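Local coordinates for protein putative peptidyl-arginine deiminase (Chlorobium tepidum, PDB 1XKN) that probably hydrolyses the guanidino group of agmatine or of arginine residues, as deiminases of this kind do, at residues Tyr6-Glu11 with Gly158-Asn163; Pro100-Arg105 with Gln144-Val149; Met116-Asn121 with Ala191-Tyr196; Gly166-Thr171 with Arg195-Glu200. All blocks are in the same frame, centred on the assembly; numbering follows the deposited sequence.

Overall arrangement
From the N terminus, strand 5-7 runs into the loop that contact 1 holds against strand 160-162, closing the longest of the four loops and bringing a sheet of four strands up to one of three. Within that loop lies contact 2, where strand 101-107 of the four-stranded sheet reaches the residues that lead from helix 131-144 into strand 148-152. Contact 3 starts on strand 110-119, between the two segments of contact 2, and ends on helix 186-197 beyond contact 1, so it crosses both. Contact 4 opens after contacts 1 and 2 have closed and ties strand 167-171 to the end of that same helix, sharing Arg195 and Tyr196 with contact 3.

Contact 1. Residues Tyr6-Glu11 with Gly158-Asn163; sequences YFMPPE and GAIDVN
Ile160 meets Met8 where two sheets of the alpha/beta propeller, the fold of the guanidino-group-modifying enzymes, come together: strand 160-162 is outermost in one, and the loop leaving strand 5-7 comes from the other. The longer branch of Ile160 makes the touch, its CD1 4.2 Å from the selenium SE of Met8, a selenomethionine in this model. Next along, Asp161 forms a salt bridge with Arg223, which Glu11 also engages, so one arginine serves a carboxylate from each segment. Val162 then does most of the packing, with both methyls. CG1 lies 4.0 Å from Met8 SE, which gets there on an extended chain with CG opposite the backbone N (chi1 -172°). CG2 settles on the main chain of the loop, 3.8 Å from Met8 O and 4.1 Å from Pro10 CA. The carbonyl of Val162 is linked to the loop through a water, which donates to Val162 O (2.8 Å) and accepts from Glu11 N (3.0 Å). Asn163 has its CB pointing away from the loop, and its OD1 accepts from the backbone N atoms of Ala165 and Leu167. Its main chain remains in the contact: Pro10 CB lies 4.0 Å from Asn163 C.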
loop_
_atom_site.group_PDB
_atom_site.type_symbol
_atom_site.label_atom_id
_atom_site.label_comp_id
_atom_site.label_asym_id
_atom_site.label_seq_id
_atom_site.Cartn_x
_atom_site.Cartn_y
_atom_site.Cartn_z
ATOM N N TYR A 6 6.233 -13.042 14.830
ATOM C CA TYR A 6 5.159 -12.475 14.033
ATOM C C TYR A 6 5.267 -12.910 12.578
ATOM O O TYR A 6 6.322 -13.351 12.119
ATOM C CB TYR A 6 5.183 -10.942 14.123
ATOM C CG TYR A 6 5.022 -10.392 15.526
ATOM C CD1 TYR A 6 6.134 -10.035 16.292
ATOM C CD2 TYR A 6 3.757 -10.248 16.096
ATOM C CE1 TYR A 6 5.987 -9.549 17.594
ATOM C CE2 TYR A 6 3.599 -9.765 17.399
ATOM C CZ TYR A 6 4.719 -9.418 18.141
ATOM O OH TYR A 6 4.575 -8.945 19.431
ATOM N N PHE A 7 4.153 -12.799 11.868
ATOM C CA PHE A 7 4.088 -13.150 10.460
ATOM C C PHE A 7 3.218 -12.111 9.776
ATOM O O PHE A 7 2.117 -11.808 10.243
ATOM C CB PHE A 7 3.467 -14.540 10.279
ATOM C CG PHE A 7 3.114 -14.869 8.853
ATOM C CD1 PHE A 7 4.109 -15.072 7.901
ATOM C CD2 PHE A 7 1.783 -14.960 8.460
ATOM C CE1 PHE A 7 3.783 -15.359 6.575
ATOM C CE2 PHE A 7 1.443 -15.245 7.136
ATOM C CZ PHE A 7 2.447 -15.444 6.195
HETATM N N MSE A 8 3.731 -11.540 8.690
HETATM C CA MSE A 8 2.970 -10.563 7.933
HETATM C C MSE A 8 2.531 -11.229 6.640
HETATM O O MSE A 8 3.356 -11.534 5.777
HETATM C CB MSE A 8 3.808 -9.329 7.602
HETATM C CG MSE A 8 2.972 -8.220 6.976
HETATM SE SE MSE A 8 3.999 -6.693 6.408
HETATM C CE MSE A 8 2.912 -6.065 4.945
ATOM N N PRO A 9 1.225 -11.483 6.496
ATOM C CA PRO A 9 0.724 -12.122 5.278
ATOM C C PRO A 9 0.998 -11.262 4.053
ATOM O O PRO A 9 1.049 -10.033 4.145
ATOM C CB PRO A 9 -0.775 -12.245 5.543
ATOM C CG PRO A 9 -0.843 -12.381 7.030
ATOM C CD PRO A 9 0.155 -11.349 7.499
ATOM N N PRO A 10 1.191 -11.898 2.890
ATOM C CA PRO A 10 1.443 -11.123 1.675
ATOM C C PRO A 10 0.116 -10.487 1.263
ATOM O O PRO A 10 -0.949 -10.918 1.708
ATOM C CB PRO A 10 1.931 -12.178 0.685
ATOM C CG PRO A 10 1.160 -13.389 1.098
ATOM C CD PRO A 10 1.224 -13.344 2.611
ATOM N N GLU A 11 0.177 -9.467 0.416
ATOM C CA GLU A 11 -1.027 -8.772 -0.001
ATOM C C GLU A 11 -2.022 -9.646 -0.759
ATOM O O GLU A 11 -3.216 -9.354 -0.777
ATOM C CB GLU A 11 -0.644 -7.558 -0.844
ATOM C CG GLU A 11 -1.765 -6.572 -1.065
ATOM C CD GLU A 11 -1.251 -5.253 -1.595
ATOM O OE1 GLU A 11 -0.473 -4.600 -0.872
ATOM O OE2 GLU A 11 -1.617 -4.879 -2.729
ATOM N N GLY A 158 3.751 1.580 2.644
ATOM C CA GLY A 158 4.107 1.704 1.243
ATOM C C GLY A 158 5.602 1.624 0.987
ATOM O O GLY A 158 6.036 1.542 -0.166
ATOM N N ALA A 159 6.389 1.639 2.059
ATOM C CA ALA A 159 7.841 1.577 1.944
ATOM C C ALA A 159 8.381 0.152 1.992
ATOM O O ALA A 159 9.578 -0.075 1.799
ATOM C CB ALA A 159 8.484 2.413 3.047
ATOM N N ILE A 160 7.501 -0.811 2.243
ATOM C CA ILE A 160 7.913 -2.211 2.303
ATOM C C ILE A 160 6.958 -3.081 1.489
ATOM O O ILE A 160 5.834 -2.678 1.198
ATOM C CB ILE A 160 7.936 -2.743 3.765
ATOM C CG1 ILE A 160 6.543 -2.635 4.385
ATOM C CG2 ILE A 160 8.948 -1.957 4.590
ATOM C CD1 ILE A 160 6.403 -3.362 5.710
ATOM N N ASP A 161 7.418 -4.267 1.104
ATOM C CA ASP A 161 6.604 -5.210 0.344
ATOM C C ASP A 161 7.147 -6.602 0.647
ATOM O O ASP A 161 8.329 -6.868 0.438
ATOM C CB ASP A 161 6.690 -4.904 -1.154
ATOM C CG ASP A 161 5.712 -5.726 -1.974
ATOM O OD1 ASP A 161 6.072 -6.846 -2.387
ATOM O OD2 ASP A 161 4.577 -5.252 -2.189
ATOM N N VAL A 162 6.289 -7.484 1.150
ATOM C CA VAL A 162 6.723 -8.832 1.517
ATOM C C VAL A 162 6.226 -9.938 0.589
ATOM O O VAL A 162 5.199 -9.792 -0.072
ATOM C CB VAL A 162 6.289 -9.170 2.967
ATOM C CG1 VAL A 162 6.838 -8.124 3.926
ATOM C CG2 VAL A 162 4.765 -9.226 3.064
ATOM N N ASN A 163 6.956 -11.050 0.541
ATOM C CA ASN A 163 6.558 -12.163 -0.315
ATOM C C ASN A 163 5.770 -13.201 0.484
ATOM O O ASN A 163 5.334 -14.218 -0.058
ATOM C CB ASN A 163 7.789 -12.799 -0.979
ATOM C CG ASN A 163 8.524 -13.757 -0.066
ATOM O OD1 ASN A 163 8.638 -13.526 1.134
ATOM N ND2 ASN A 163 9.039 -14.838 -0.639
HETATM O O HOH W 1 2.774 -8.465 -0.667
#

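Contact 2. Residues Pro100-Arg105 with Gln144-Val149; sequences PNYVIR and QGLPMV
At the turn between helix 131-144 and strand 148-152, Gln144 accepts a hydrogen bond from Tyr102 of strand 101-107. The bond from Tyr102 OH to Gln144 OE1 is short, 2.5 Å. The hydroxyl meets the carbonyl at a C=O...O angle of 125° and sits 32° out of the amide's carbonyl plane, while the ring and amide planes are 56° apart. The other end of the amide, NE2, is hydrogen-bonded to the carboxylate of Glu344, so both ends of the group are held and its rotation is fixed. Gly145 follows with positive phi and closes the helix in a Schellman motif, and the chain then heads for the edge of a four-stranded mixed sheet. Strand 110-119 lies between 101-107 and 148-152 in that sheet, so the contact is made by side chains reaching past it. Leu146 comes to the edge of the Tyr102 ring, near its plane, with CD1 3.7 Å from CE1 of Tyr102. Farther along, Arg105 bends at chi3 and brings its guanidinium over to the other segment, NH2 lying 3.9 Å from Pro147 CB and NH1 4.4 Å from Val149 CG2. The charge itself goes to Asp112 on the neighbouring strand, in a salt bridge through NH2.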
loop_
_atom_site.group_PDB
_atom_site.type_symbol
_atom_site.label_atom_id
_atom_site.label_comp_id
_atom_site.label_asym_id
_atom_site.label_seq_id
_atom_site.Cartn_x
_atom_site.Cartn_y
_atom_site.Cartn_z
ATOM N N PRO A 100 -3.529 0.269 9.575
ATOM C CA PRO A 100 -3.266 -0.948 10.349
ATOM C C PRO A 100 -2.439 -2.038 9.672
ATOM O O PRO A 100 -2.886 -2.681 8.724
ATOM C CB PRO A 100 -4.669 -1.426 10.715
ATOM C CG PRO A 100 -5.453 -1.072 9.505
ATOM C CD PRO A 100 -4.948 0.329 9.171
ATOM N N ASN A 101 -1.231 -2.234 10.188
ATOM C CA ASN A 101 -0.311 -3.245 9.686
ATOM C C ASN A 101 -0.592 -4.533 10.461
ATOM O O ASN A 101 0.045 -4.823 11.473
ATOM C CB ASN A 101 1.134 -2.775 9.920
ATOM C CG ASN A 101 2.177 -3.723 9.341
ATOM O OD1 ASN A 101 3.370 -3.550 9.575
ATOM N ND2 ASN A 101 1.734 -4.723 8.582
ATOM N N TYR A 102 -1.574 -5.286 9.984
ATOM C CA TYR A 102 -1.965 -6.546 10.603
ATOM C C TYR A 102 -0.878 -7.598 10.459
ATOM O O TYR A 102 -0.279 -7.734 9.397
ATOM C CB TYR A 102 -3.221 -7.089 9.930
ATOM C CG TYR A 102 -4.457 -6.259 10.133
ATOM C CD1 TYR A 102 -5.232 -6.403 11.284
ATOM C CD2 TYR A 102 -4.874 -5.353 9.159
ATOM C CE1 TYR A 102 -6.400 -5.670 11.454
ATOM C CE2 TYR A 102 -6.036 -4.616 9.322
ATOM C CZ TYR A 102 -6.794 -4.782 10.466
ATOM O OH TYR A 102 -7.966 -4.086 10.614
ATOM N N VAL A 103 -0.642 -8.344 11.532
ATOM C CA VAL A 103 0.330 -9.430 11.532
ATOM C C VAL A 103 -0.248 -10.530 12.413
ATOM O O VAL A 103 -1.116 -10.266 13.248
ATOM C CB VAL A 103 1.704 -9.018 12.124
ATOM C CG1 VAL A 103 2.399 -8.021 11.210
ATOM C CG2 VAL A 103 1.525 -8.443 13.522
ATOM N N ILE A 104 0.218 -11.757 12.218
ATOM C CA ILE A 104 -0.244 -12.882 13.020
ATOM C C ILE A 104 0.817 -13.122 14.083
ATOM O O ILE A 104 1.996 -13.302 13.763
ATOM C CB ILE A 104 -0.399 -14.176 12.179
ATOM C CG1 ILE A 104 -1.324 -13.924 10.985
ATOM C CG2 ILE A 104 -0.942 -15.303 13.056
ATOM C CD1 ILE A 104 -2.674 -13.344 11.357
ATOM N N ARG A 105 0.400 -13.113 15.344
ATOM C CA ARG A 105 1.319 -13.327 16.454
ATOM C C ARG A 105 1.267 -14.765 16.947
ATOM O O ARG A 105 0.189 -15.330 17.128
ATOM C CB ARG A 105 0.976 -12.385 17.613
ATOM C CG ARG A 105 1.820 -12.608 18.863
ATOM C CD ARG A 105 1.526 -11.579 19.949
ATOM N NE ARG A 105 0.150 -11.637 20.437
ATOM C CZ ARG A 105 -0.343 -10.819 21.364
ATOM N NH1 ARG A 105 0.430 -9.883 21.902
ATOM N NH2 ARG A 105 -1.608 -10.932 21.752
ATOM N N GLN A 144 -11.999 -3.146 16.422
ATOM C CA GLN A 144 -12.084 -4.573 16.146
ATOM C C GLN A 144 -11.738 -5.455 17.339
ATOM O O GLN A 144 -11.774 -6.683 17.242
ATOM C CB GLN A 144 -11.180 -4.930 14.966
ATOM C CG GLN A 144 -11.479 -4.131 13.709
ATOM C CD GLN A 144 -10.706 -4.635 12.508
ATOM O OE1 GLN A 144 -9.478 -4.708 12.533
ATOM N NE2 GLN A 144 -11.424 -4.982 11.444
ATOM N N GLY A 145 -11.409 -4.827 18.462
ATOM C CA GLY A 145 -11.064 -5.579 19.656
ATOM C C GLY A 145 -9.807 -6.415 19.495
ATOM O O GLY A 145 -9.723 -7.531 20.012
ATOM N N LEU A 146 -8.821 -5.881 18.782
ATOM C CA LEU A 146 -7.574 -6.605 18.564
ATOM C C LEU A 146 -6.428 -6.022 19.377
ATOM O O LEU A 146 -6.395 -4.824 19.654
ATOM C CB LEU A 146 -7.187 -6.563 17.081
ATOM C CG LEU A 146 -8.146 -7.200 16.072
ATOM C CD1 LEU A 146 -7.666 -6.890 14.660
ATOM C CD2 LEU A 146 -8.215 -8.699 16.302
ATOM N N PRO A 147 -5.484 -6.874 19.799
ATOM C CA PRO A 147 -4.344 -6.380 20.572
ATOM C C PRO A 147 -3.449 -5.559 19.647
ATOM O O PRO A 147 -3.415 -5.800 18.436
ATOM C CB PRO A 147 -3.652 -7.663 21.026
ATOM C CG PRO A 147 -4.777 -8.633 21.135
ATOM C CD PRO A 147 -5.574 -8.342 19.884
HETATM N N MSE A 148 -2.739 -4.589 20.212
HETATM C CA MSE A 148 -1.834 -3.766 19.424
HETATM C C MSE A 148 -0.450 -3.777 20.053
HETATM O O MSE A 148 -0.311 -3.704 21.273
HETATM C CB MSE A 148 -2.331 -2.319 19.340
HETATM C CG MSE A 148 -1.379 -1.395 18.586
HETATM SE SE MSE A 148 -1.950 0.458 18.522
HETATM C CE MSE A 148 -1.365 0.996 20.280
ATOM N N VAL A 149 0.568 -3.888 19.208
ATOM C CA VAL A 149 1.952 -3.879 19.651
ATOM C C VAL A 149 2.575 -2.659 18.983
ATOM O O VAL A 149 2.361 -2.433 17.793
ATOM C CB VAL A 149 2.699 -5.156 19.193
ATOM C CG1 VAL A 149 4.138 -5.126 19.692
ATOM C CG2 VAL A 149 1.982 -6.398 19.707
#

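Contact 3. Residues Met116-Asn121 with Ala191-Tyr196; sequences MNWEYN and AQLRRY. With NA (sodium ion), chain B.
Met116 and Tyr196 join a central strand of the four-stranded sheet to helix 186-197, whose part 191-196 runs nearly antiparallel to residues 116-119. The Met116 side chain, a selenomethionine, leaves its CB toward the helix. CG passes 4.1 Å from Tyr196 CB, and from there the chain bends twice, at chi2 and chi3, and turns across the tyrosine. SE comes within 3.5 Å of Tyr196 CD1 and 4.3 Å of the ring centroid, 47° off the ring normal: an oblique Met-aromatic contact. The terminal CE ends 3.5 Å from Tyr196 O. Beside it, Trp118 presents a face of its six-membered ring to the edge of Tyr196 in an offset edge-to-face pair, planes at 86°. The outer rim of the indole also meets the helix: CH2 is 3.9 Å from Gln192 O, which lies near the indole plane, and 4.2 Å from Leu193 CD2. NE1 of Trp118 is hydrogen-bonded to Asn101 OD1. Toward the C-terminal end of the same strand, Asn117 OD1 (2.6 Å) and Trp118 O bind a sodium ion, with two waters and two oxygens of Asn134 completing its shell. The helix interface is thus apolar and aromatic, and it buries Tyr196 O with no polar partner in the model, probably at some cost in energy.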
loop_
_atom_site.group_PDB
_atom_site.type_symbol
_atom_site.label_atom_id
_atom_site.label_comp_id
_atom_site.label_asym_id
_atom_site.label_seq_id
_atom_site.Cartn_x
_atom_site.Cartn_y
_atom_site.Cartn_z
HETATM N N MSE A 116 0.304 -4.285 14.263
HETATM C CA MSE A 116 1.668 -3.864 14.533
HETATM C C MSE A 116 1.727 -2.376 14.224
HETATM O O MSE A 116 1.761 -1.959 13.064
HETATM C CB MSE A 116 2.644 -4.660 13.654
HETATM C CG MSE A 116 4.124 -4.409 13.945
HETATM SE SE MSE A 116 4.574 -4.721 15.809
HETATM C CE MSE A 116 4.174 -6.618 15.849
ATOM N N ASN A 117 1.719 -1.585 15.290
ATOM C CA ASN A 117 1.722 -0.137 15.202
ATOM C C ASN A 117 3.104 0.498 15.063
ATOM O O ASN A 117 3.885 0.524 16.018
ATOM C CB ASN A 117 1.016 0.414 16.441
ATOM C CG ASN A 117 0.947 1.911 16.449
ATOM O OD1 ASN A 117 0.487 2.519 15.486
ATOM N ND2 ASN A 117 1.389 2.523 17.540
ATOM N N TRP A 118 3.410 1.002 13.870
ATOM C CA TRP A 118 4.690 1.673 13.632
ATOM C C TRP A 118 4.399 3.156 13.766
ATOM O O TRP A 118 3.245 3.548 13.809
ATOM C CB TRP A 118 5.211 1.411 12.213
ATOM C CG TRP A 118 5.460 -0.028 11.918
ATOM C CD1 TRP A 118 4.550 -0.942 11.473
ATOM C CD2 TRP A 118 6.686 -0.743 12.112
ATOM N NE1 TRP A 118 5.128 -2.181 11.384
ATOM C CE2 TRP A 118 6.438 -2.091 11.773
ATOM C CE3 TRP A 118 7.968 -0.376 12.545
ATOM C CZ2 TRP A 118 7.428 -3.080 11.855
ATOM C CZ3 TRP A 118 8.952 -1.361 12.627
ATOM C CH2 TRP A 118 8.673 -2.695 12.285
ATOM N N GLU A 119 5.432 3.981 13.833
ATOM C CA GLU A 119 5.210 5.414 13.931
ATOM C C GLU A 119 5.049 6.009 12.542
ATOM O O GLU A 119 5.554 5.468 11.560
ATOM C CB GLU A 119 6.374 6.091 14.655
ATOM C CG GLU A 119 6.432 5.765 16.129
ATOM C CD GLU A 119 5.175 6.193 16.856
ATOM O OE1 GLU A 119 4.930 7.414 16.955
ATOM O OE2 GLU A 119 4.427 5.308 17.326
ATOM N N TYR A 120 4.333 7.123 12.471
ATOM C CA TYR A 120 4.101 7.820 11.217
ATOM C C TYR A 120 4.493 9.275 11.428
ATOM O O TYR A 120 4.183 9.856 12.474
ATOM C CB TYR A 120 2.619 7.743 10.831
ATOM C CG TYR A 120 2.263 8.432 9.529
ATOM C CD1 TYR A 120 2.702 7.926 8.307
ATOM C CD2 TYR A 120 1.465 9.580 9.516
ATOM C CE1 TYR A 120 2.356 8.539 7.103
ATOM C CE2 TYR A 120 1.113 10.202 8.314
ATOM C CZ TYR A 120 1.562 9.672 7.111
ATOM O OH TYR A 120 1.215 10.270 5.918
ATOM N N ASN A 121 5.183 9.866 10.456
ATOM C CA ASN A 121 5.564 11.272 10.575
ATOM C C ASN A 121 5.400 12.064 9.278
ATOM O O ASN A 121 6.189 12.959 8.984
ATOM C CB ASN A 121 6.998 11.415 11.122
ATOM C CG ASN A 121 8.082 10.981 10.137
ATOM O OD1 ASN A 121 9.275 11.120 10.427
ATOM N ND2 ASN A 121 7.686 10.472 8.986
ATOM N N ALA A 191 16.895 -5.202 12.206
ATOM C CA ALA A 191 16.574 -5.942 13.419
ATOM C C ALA A 191 15.100 -5.774 13.769
ATOM O O ALA A 191 14.424 -6.741 14.117
ATOM C CB ALA A 191 17.450 -5.475 14.579
ATOM N N GLN A 192 14.595 -4.547 13.672
ATOM C CA GLN A 192 13.192 -4.289 13.980
ATOM C C GLN A 192 12.256 -4.964 12.983
ATOM O O GLN A 192 11.187 -5.435 13.361
ATOM C CB GLN A 192 12.919 -2.785 14.012
ATOM C CG GLN A 192 13.652 -2.053 15.134
ATOM C CD GLN A 192 13.053 -2.321 16.507
ATOM O OE1 GLN A 192 12.428 -1.445 17.109
ATOM N NE2 GLN A 192 13.240 -3.535 17.008
ATOM N N LEU A 193 12.649 -5.009 11.713
ATOM C CA LEU A 193 11.810 -5.651 10.704
ATOM C C LEU A 193 11.764 -7.150 10.969
ATOM O O LEU A 193 10.718 -7.784 10.817
ATOM C CB LEU A 193 12.341 -5.369 9.294
ATOM C CG LEU A 193 12.299 -3.896 8.866
ATOM C CD1 LEU A 193 12.982 -3.738 7.517
ATOM C CD2 LEU A 193 10.858 -3.404 8.805
ATOM N N ARG A 194 12.894 -7.724 11.368
ATOM C CA ARG A 194 12.923 -9.149 11.672
ATOM C C ARG A 194 12.081 -9.423 12.912
ATOM O O ARG A 194 11.263 -10.343 12.929
ATOM C CB ARG A 194 14.353 -9.631 11.918
ATOM C CG ARG A 194 15.150 -9.838 10.649
ATOM C CD ARG A 194 16.418 -10.625 10.926
ATOM N NE ARG A 194 17.073 -11.013 9.681
ATOM C CZ ARG A 194 17.802 -10.197 8.928
ATOM N NH1 ARG A 194 17.990 -8.935 9.294
ATOM N NH2 ARG A 194 18.331 -10.643 7.797
ATOM N N ARG A 195 12.275 -8.602 13.938
ATOM C CA ARG A 195 11.561 -8.753 15.198
ATOM C C ARG A 195 10.045 -8.616 15.113
ATOM O O ARG A 195 9.308 -9.486 15.583
ATOM C CB ARG A 195 12.088 -7.731 16.206
ATOM C CG ARG A 195 11.353 -7.727 17.535
ATOM C CD ARG A 195 11.872 -6.608 18.417
ATOM N NE ARG A 195 11.214 -6.579 19.718
ATOM C CZ ARG A 195 11.406 -5.630 20.628
ATOM N NH1 ARG A 195 12.241 -4.627 20.379
ATOM N NH2 ARG A 195 10.764 -5.682 21.787
ATOM N N TYR A 196 9.583 -7.523 14.512
ATOM C CA TYR A 196 8.153 -7.251 14.436
ATOM C C TYR A 196 7.376 -7.762 13.221
ATOM O O TYR A 196 6.149 -7.843 13.269
ATOM C CB TYR A 196 7.931 -5.748 14.613
ATOM C CG TYR A 196 8.332 -5.238 15.987
ATOM C CD1 TYR A 196 7.672 -5.683 17.133
ATOM C CD2 TYR A 196 9.330 -4.272 16.138
ATOM C CE1 TYR A 196 7.983 -5.170 18.396
ATOM C CE2 TYR A 196 9.652 -3.756 17.398
ATOM C CZ TYR A 196 8.972 -4.204 18.516
ATOM O OH TYR A 196 9.248 -3.660 19.750
HETATM NA NA NA B . 1.200 4.827 14.455
HETATM O O HOH W 2 1.653 5.377 17.067
HETATM O O HOH W 3 0.683 4.488 11.907
#

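Contact 4. Residues Gly166-Thr171 with Arg195-Glu200; sequences GLLLTT and RYLGIE
Glu200 N donates to Gly166 O across 2.8 Å at an N-H...O angle of 157°, using a lone pair in the carbonyl plane. This bond stands at the start of the pairing between the parallel neighbours 167-171 and 201-205, which backbone bonds of Gly166 and Leu168 to Lys201 carry onward. The chain between these strands passes through helix 186-197, making the arrangement a beta-alpha-beta crossover, here within a three-stranded sheet of the alpha/beta propeller. Two glycines shape the corner. Gly198 has positive phi and ends the helix, and Gly166, at phi 118°, a backbone shape that suits glycine, has no CB in the way of the Glu200 carboxylate, whose OE1 lies 3.4 Å from Gly166 CA. Glu200 curls back to that point by bending at chi2.

Ile199 sits between the bond and the apolar side. Its CB lies 3.6 Å from Gly166 O, and its CG2 is 4.1 Å from Leu168 CB. CG1 takes the space between its own backbone N and carbonyl carbon (chi1 51°), which leaves CG2 to face the strand. On the apolar side, Leu168 and Leu197 cross at about a right angle and meet by their methyls, CD1 of Leu168 3.7 Å from CD1 of Leu197. Both leucines also touch Ile160 on the other neighbouring strand, so the helix end and two strands share one apolar patch. At the far end of strand 167-171, Thr171 OG1 caps Cys174 N at the start of the next helix. The backbone bond thus begins the pairing of the returning chain with strand 167-171, and aliphatic packing seats the helix end against the sheet.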
loop_
_atom_site.group_PDB
_atom_site.type_symbol
_atom_site.label_atom_id
_atom_site.label_comp_id
_atom_site.label_asym_id
_atom_site.label_seq_id
_atom_site.Cartn_x
_atom_site.Cartn_y
_atom_site.Cartn_z
ATOM N N GLY A 166 9.177 -14.778 4.117
ATOM C CA GLY A 166 10.468 -14.404 4.668
ATOM C C GLY A 166 11.216 -13.272 3.995
ATOM O O GLY A 166 12.184 -12.754 4.559
ATOM N N LEU A 167 10.792 -12.888 2.798
ATOM C CA LEU A 167 11.452 -11.803 2.088
ATOM C C LEU A 167 10.701 -10.496 2.249
ATOM O O LEU A 167 9.474 -10.476 2.338
ATOM C CB LEU A 167 11.562 -12.116 0.595
ATOM C CG LEU A 167 12.246 -13.421 0.188
ATOM C CD1 LEU A 167 12.290 -13.495 -1.332
ATOM C CD2 LEU A 167 13.643 -13.488 0.774
ATOM N N LEU A 168 11.455 -9.403 2.298
ATOM C CA LEU A 168 10.880 -8.069 2.404
ATOM C C LEU A 168 11.683 -7.165 1.480
ATOM O O LEU A 168 12.909 -7.066 1.592
ATOM C CB LEU A 168 10.929 -7.554 3.849
ATOM C CG LEU A 168 10.345 -6.153 4.077
ATOM C CD1 LEU A 168 9.814 -6.033 5.497
ATOM C CD2 LEU A 168 11.404 -5.086 3.804
ATOM N N LEU A 169 10.973 -6.531 0.553
ATOM C CA LEU A 169 11.569 -5.629 -0.426
ATOM C C LEU A 169 11.359 -4.187 0.029
ATOM O O LEU A 169 10.262 -3.815 0.449
ATOM C CB LEU A 169 10.901 -5.845 -1.787
ATOM C CG LEU A 169 11.462 -5.100 -2.995
ATOM C CD1 LEU A 169 12.853 -5.630 -3.305
ATOM C CD2 LEU A 169 10.544 -5.288 -4.201
ATOM N N THR A 170 12.409 -3.375 -0.049
ATOM C CA THR A 170 12.311 -1.974 0.358
ATOM C C THR A 170 13.323 -1.142 -0.424
ATOM O O THR A 170 13.940 -1.641 -1.365
ATOM C CB THR A 170 12.564 -1.827 1.881
ATOM O OG1 THR A 170 12.243 -0.496 2.300
ATOM C CG2 THR A 170 14.022 -2.118 2.219
ATOM N N THR A 171 13.484 0.126 -0.058
ATOM C CA THR A 171 14.450 0.973 -0.753
ATOM C C THR A 171 15.350 1.691 0.233
ATOM O O THR A 171 14.928 2.066 1.331
ATOM C CB THR A 171 13.777 2.051 -1.633
ATOM O OG1 THR A 171 13.079 2.982 -0.800
ATOM C CG2 THR A 171 12.811 1.416 -2.615
ATOM N N ARG A 195 12.275 -8.602 13.938
ATOM C CA ARG A 195 11.561 -8.753 15.198
ATOM C C ARG A 195 10.045 -8.616 15.113
ATOM O O ARG A 195 9.308 -9.486 15.583
ATOM C CB ARG A 195 12.088 -7.731 16.206
ATOM C CG ARG A 195 11.353 -7.727 17.535
ATOM C CD ARG A 195 11.872 -6.608 18.417
ATOM N NE ARG A 195 11.214 -6.579 19.718
ATOM C CZ ARG A 195 11.406 -5.630 20.628
ATOM N NH1 ARG A 195 12.241 -4.627 20.379
ATOM N NH2 ARG A 195 10.764 -5.682 21.787
ATOM N N TYR A 196 9.583 -7.523 14.512
ATOM C CA TYR A 196 8.153 -7.251 14.436
ATOM C C TYR A 196 7.376 -7.762 13.221
ATOM O O TYR A 196 6.149 -7.843 13.269
ATOM C CB TYR A 196 7.931 -5.748 14.613
ATOM C CG TYR A 196 8.332 -5.238 15.987
ATOM C CD1 TYR A 196 7.672 -5.683 17.133
ATOM C CD2 TYR A 196 9.330 -4.272 16.138
ATOM C CE1 TYR A 196 7.983 -5.170 18.396
ATOM C CE2 TYR A 196 9.652 -3.756 17.398
ATOM C CZ TYR A 196 8.972 -4.204 18.516
ATOM O OH TYR A 196 9.248 -3.660 19.750
ATOM N N LEU A 197 8.073 -8.107 12.142
ATOM C CA LEU A 197 7.401 -8.626 10.959
ATOM C C LEU A 197 7.752 -10.093 10.732
ATOM O O LEU A 197 7.125 -10.773 9.924
ATOM C CB LEU A 197 7.754 -7.790 9.723
ATOM C CG LEU A 197 7.296 -6.328 9.781
ATOM C CD1 LEU A 197 7.644 -5.618 8.479
ATOM C CD2 LEU A 197 5.793 -6.272 10.026
ATOM N N GLY A 198 8.757 -10.573 11.455
ATOM C CA GLY A 198 9.160 -11.961 11.335
ATOM C C GLY A 198 9.811 -12.340 10.021
ATOM O O GLY A 198 9.825 -13.514 9.653
ATOM N N ILE A 199 10.349 -11.362 9.302
ATOM C CA ILE A 199 10.994 -11.668 8.034
ATOM C C ILE A 199 12.428 -12.151 8.256
ATOM O O ILE A 199 12.988 -11.985 9.345
ATOM C CB ILE A 199 10.948 -10.454 7.071
ATOM C CG1 ILE A 199 11.460 -9.188 7.759
ATOM C CG2 ILE A 199 9.519 -10.249 6.584
ATOM C CD1 ILE A 199 12.970 -9.075 7.790
ATOM N N GLU A 200 13.006 -12.777 7.233
ATOM C CA GLU A 200 14.355 -13.329 7.328
ATOM C C GLU A 200 15.406 -12.641 6.471
ATOM O O GLU A 200 16.587 -12.635 6.823
ATOM C CB GLU A 200 14.343 -14.817 6.969
ATOM C CG GLU A 200 13.854 -15.736 8.078
ATOM C CD GLU A 200 12.395 -15.535 8.413
ATOM O OE1 GLU A 200 11.540 -15.798 7.540
ATOM O OE2 GLU A 200 12.103 -15.119 9.553
#